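Long-range contact in geobacter metallireducens SMUG1 (Geobacter metallireducens, PDB 5H98), which is a SMUG1-type member of the uracil DNA glycosylase superfamily, a group of alpha/beta proteins: residues V72-V77 against R115-F120. The protein carries 1 engineered substitution. Residues are numbered along the deposited sequence; the frame is centred on the assembly and turned at random.
Sequences VPFGEV and RRLWGF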
ATOM      1  N   VAL A  72      -8.166   0.305  -3.994  1.00 43.92           N
ATOM      2  CA  VAL A  72      -6.946  -0.308  -4.501  1.00 41.54           C
ATOM      3  C   VAL A  72      -5.740   0.564  -4.190  1.00 37.20           C
ATOM      4  O   VAL A  72      -5.773   1.772  -4.428  1.00 38.31           O
ATOM      5  CB  VAL A  72      -7.030  -0.546  -6.025  1.00 39.76           C
ATOM      6  CG1 VAL A  72      -5.698  -1.039  -6.575  1.00 39.16           C
ATOM      7  CG2 VAL A  72      -8.145  -1.527  -6.349  1.00 37.91           C
ATOM      8  N   PRO A  73      -4.677  -0.043  -3.638  1.00 42.56           N
ATOM      9  CA  PRO A  73      -3.453   0.711  -3.361  1.00 42.61           C
ATOM     10  C   PRO A  73      -2.897   1.315  -4.640  1.00 42.29           C
ATOM     11  O   PRO A  73      -2.820   0.623  -5.657  1.00 39.09           O
ATOM     12  CB  PRO A  73      -2.507  -0.350  -2.788  1.00 39.68           C
ATOM     13  CG  PRO A  73      -3.418  -1.396  -2.232  1.00 44.61           C
ATOM     14  CD  PRO A  73      -4.571  -1.442  -3.191  1.00 39.94           C
ATOM     15  N   PHE A  74      -2.528   2.589  -4.578  1.00 40.50           N
ATOM     16  CA  PHE A  74      -2.019   3.323  -5.730  1.00 43.82           C
ATOM     17  C   PHE A  74      -3.044   3.297  -6.855  1.00 41.97           C
ATOM     18  O   PHE A  74      -2.695   3.346  -8.033  1.00 35.87           O
ATOM     19  CB  PHE A  74      -0.695   2.727  -6.208  1.00 43.08           C
ATOM     20  CG  PHE A  74       0.399   2.799  -5.190  1.00 46.20           C
ATOM     21  CD1 PHE A  74       1.232   3.902  -5.116  1.00 43.99           C
ATOM     22  CD2 PHE A  74       0.595   1.754  -4.304  1.00 44.37           C
ATOM     23  CE1 PHE A  74       2.242   3.959  -4.174  1.00 47.19           C
ATOM     24  CE2 PHE A  74       1.601   1.805  -3.361  1.00 48.92           C
ATOM     25  CZ  PHE A  74       2.425   2.908  -3.296  1.00 48.28           C
ATOM     26  N   GLY A  75      -4.315   3.241  -6.479  1.00 40.40           N
ATOM     27  CA  GLY A  75      -5.366   3.030  -7.446  1.00 44.54           C
ATOM     28  C   GLY A  75      -5.667   4.255  -8.280  1.00 49.40           C
ATOM     29  O   GLY A  75      -5.988   5.320  -7.754  1.00 52.83           O
ATOM     30  N   GLU A  76      -5.569   4.099  -9.593  1.00 49.33           N
ATOM     31  CA  GLU A  76      -6.044   5.116 -10.509  1.00 52.12           C
ATOM     32  C   GLU A  76      -7.238   4.511 -11.216  1.00 50.17           C
ATOM     33  O   GLU A  76      -7.205   3.346 -11.612  1.00 45.72           O
ATOM     34  CB  GLU A  76      -4.958   5.535 -11.496  1.00 49.47           C
ATOM     35  N   VAL A  77      -8.283   5.308 -11.378  1.00 50.26           N
ATOM     36  CA  VAL A  77      -9.557   4.814 -11.882  1.00 53.95           C
ATOM     37  C   VAL A  77      -9.430   4.060 -13.204  1.00 53.50           C
ATOM     38  O   VAL A  77     -10.116   3.063 -13.415  1.00 51.93           O
ATOM     39  CB  VAL A  77     -10.558   5.967 -12.042  1.00 58.41           C
ATOM     40  CG1 VAL A  77     -11.376   6.127 -10.774  1.00 62.85           C
ATOM     41  CG2 VAL A  77      -9.823   7.260 -12.358  1.00 64.60           C
ATOM     42  N   ARG A 115      -0.373   5.718 -12.018  1.00 47.86           N
ATOM     43  CA  ARG A 115      -0.207   5.469 -13.440  1.00 45.95           C
ATOM     44  C   ARG A 115       1.133   4.791 -13.712  1.00 47.18           C
ATOM     45  O   ARG A 115       1.234   3.896 -14.554  1.00 46.02           O
ATOM     46  CB  ARG A 115      -0.319   6.775 -14.229  1.00 49.62           C
ATOM     47  N   ARG A 116       2.157   5.231 -12.990  1.00 41.34           N
ATOM     48  CA  ARG A 116       3.499   4.710 -13.154  1.00 42.94           C
ATOM     49  C   ARG A 116       3.573   3.275 -12.641  1.00 43.04           C
ATOM     50  O   ARG A 116       4.006   2.375 -13.361  1.00 40.74           O
ATOM     51  CB  ARG A 116       4.482   5.614 -12.423  1.00 44.78           C
ATOM     52  CG  ARG A 116       5.063   6.686 -13.324  1.00 46.17           C
ATOM     53  CD  ARG A 116       5.708   7.809 -12.540  1.00 51.46           C
ATOM     54  NE  ARG A 116       6.342   8.772 -13.432  1.00 49.80           N
ATOM     55  CZ  ARG A 116       7.189   9.717 -13.039  1.00 55.79           C
ATOM     56  NH1 ARG A 116       7.512   9.835 -11.759  1.00 54.90           N
ATOM     57  NH2 ARG A 116       7.717  10.542 -13.930  1.00 58.53           N
ATOM     58  N   LEU A 117       3.135   3.068 -11.400  1.00 39.19           N
ATOM     59  CA  LEU A 117       3.201   1.748 -10.778  1.00 37.81           C
ATOM     60  C   LEU A 117       2.387   0.702 -11.543  1.00 35.55           C
ATOM     61  O   LEU A 117       2.925  -0.323 -11.976  1.00 35.19           O
ATOM     62  CB  LEU A 117       2.721   1.819  -9.329  1.00 40.44           C
ATOM     63  CG  LEU A 117       2.968   0.557  -8.502  1.00 43.92           C
ATOM     64  CD1 LEU A 117       4.383   0.550  -7.941  1.00 48.23           C
ATOM     65  CD2 LEU A 117       1.940   0.423  -7.390  1.00 42.15           C
ATOM     66  N   TRP A 118       1.093   0.959 -11.711  1.00 35.18           N
ATOM     67  CA  TRP A 118       0.219  -0.022 -12.346  1.00 38.39           C
ATOM     68  C   TRP A 118       0.462  -0.109 -13.851  1.00 36.19           C
ATOM     69  O   TRP A 118       0.265  -1.166 -14.454  1.00 33.01           O
ATOM     70  CB  TRP A 118      -1.246   0.301 -12.050  1.00 34.13           C
ATOM     71  CG  TRP A 118      -1.608   0.040 -10.619  1.00 34.69           C
ATOM     72  CD1 TRP A 118      -1.867   0.969  -9.657  1.00 36.81           C
ATOM     73  CD2 TRP A 118      -1.734  -1.241  -9.986  1.00 32.09           C
ATOM     74  NE1 TRP A 118      -2.152   0.348  -8.464  1.00 36.59           N
ATOM     75  CE2 TRP A 118      -2.078  -1.006  -8.639  1.00 33.45           C
ATOM     76  CE3 TRP A 118      -1.594  -2.560 -10.427  1.00 36.64           C
ATOM     77  CZ2 TRP A 118      -2.282  -2.044  -7.731  1.00 34.05           C
ATOM     78  CZ3 TRP A 118      -1.797  -3.587  -9.523  1.00 34.31           C
ATOM     79  CH2 TRP A 118      -2.137  -3.323  -8.191  1.00 32.86           C
ATOM     80  N   GLY A 119       0.897   0.994 -14.454  1.00 37.28           N
ATOM     81  CA  GLY A 119       1.273   0.974 -15.857  1.00 34.23           C
ATOM     82  C   GLY A 119       2.475   0.072 -16.070  1.00 34.80           C
ATOM     83  O   GLY A 119       2.540  -0.692 -17.034  1.00 36.98           O
ATOM     84  N   PHE A 120       3.430   0.170 -15.151  1.00 35.84           N
ATOM     85  CA  PHE A 120       4.631  -0.653 -15.170  1.00 37.34           C
ATOM     86  C   PHE A 120       4.293  -2.125 -14.958  1.00 33.68           C
ATOM     87  O   PHE A 120       4.791  -2.998 -15.676  1.00 33.22           O
ATOM     88  CB  PHE A 120       5.613  -0.164 -14.103  1.00 37.52           C
ATOM     89  CG  PHE A 120       6.885  -0.952 -14.034  1.00 37.95           C
ATOM     90  CD1 PHE A 120       7.620  -1.203 -15.177  1.00 45.16           C
ATOM     91  CD2 PHE A 120       7.363  -1.413 -12.819  1.00 42.60           C
ATOM     92  CE1 PHE A 120       8.798  -1.921 -15.116  1.00 46.46           C
ATOM     93  CE2 PHE A 120       8.541  -2.128 -12.751  1.00 49.96           C
ATOM     94  CZ  PHE A 120       9.259  -2.384 -13.901  1.00 43.76           C
TER
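Trp-118 reaches from helix 109-125 to the loop at 72-77 and presents the edge of its indole to the backbone there. Its NE1 donates a hydrogen bond to Pro-73 O (2.9 Å); the oxygen lies practically in the indole plane and the nitrogen in the carbonyl plane, although the N-H...O angle of 147° leaves the bond somewhat bent. Phe-74 O comes to the same edge, 3.0 Å from Trp-118 CD1, so two successive carbonyls of the loop face the pyrrole side of the ring. Both belong to a type II beta turn from Val-72 to Gly-75, with Phe-74 at its third position in a left-handed conformation and a weak bond from Gly-75 N to Val-72 O closing it. In this alpha/beta fold of the uracil DNA glycosylase superfamily, the contact joins the loop leading into helix 77-83 to a helix packed near the parallel sheet, where Val-137 touches both Pro-73 and Trp-118. With chi1 at 174°, Val-72 turns CG1 rather than CG2 to the benzo part of the indole, 3.7 Å from Trp-118 CZ2. Leu-117 CD2 meets the Phe-74 ring obliquely, 3.6 Å from Phe-74 CG, and sits more loosely above the Trp-118 plane near its rim. Phe-74 CB adds a further contact, 3.6 Å from Trp-118 NE1, while Tyr-44 of helix 38-48 packs on Val-72, Pro-73 and Trp-118.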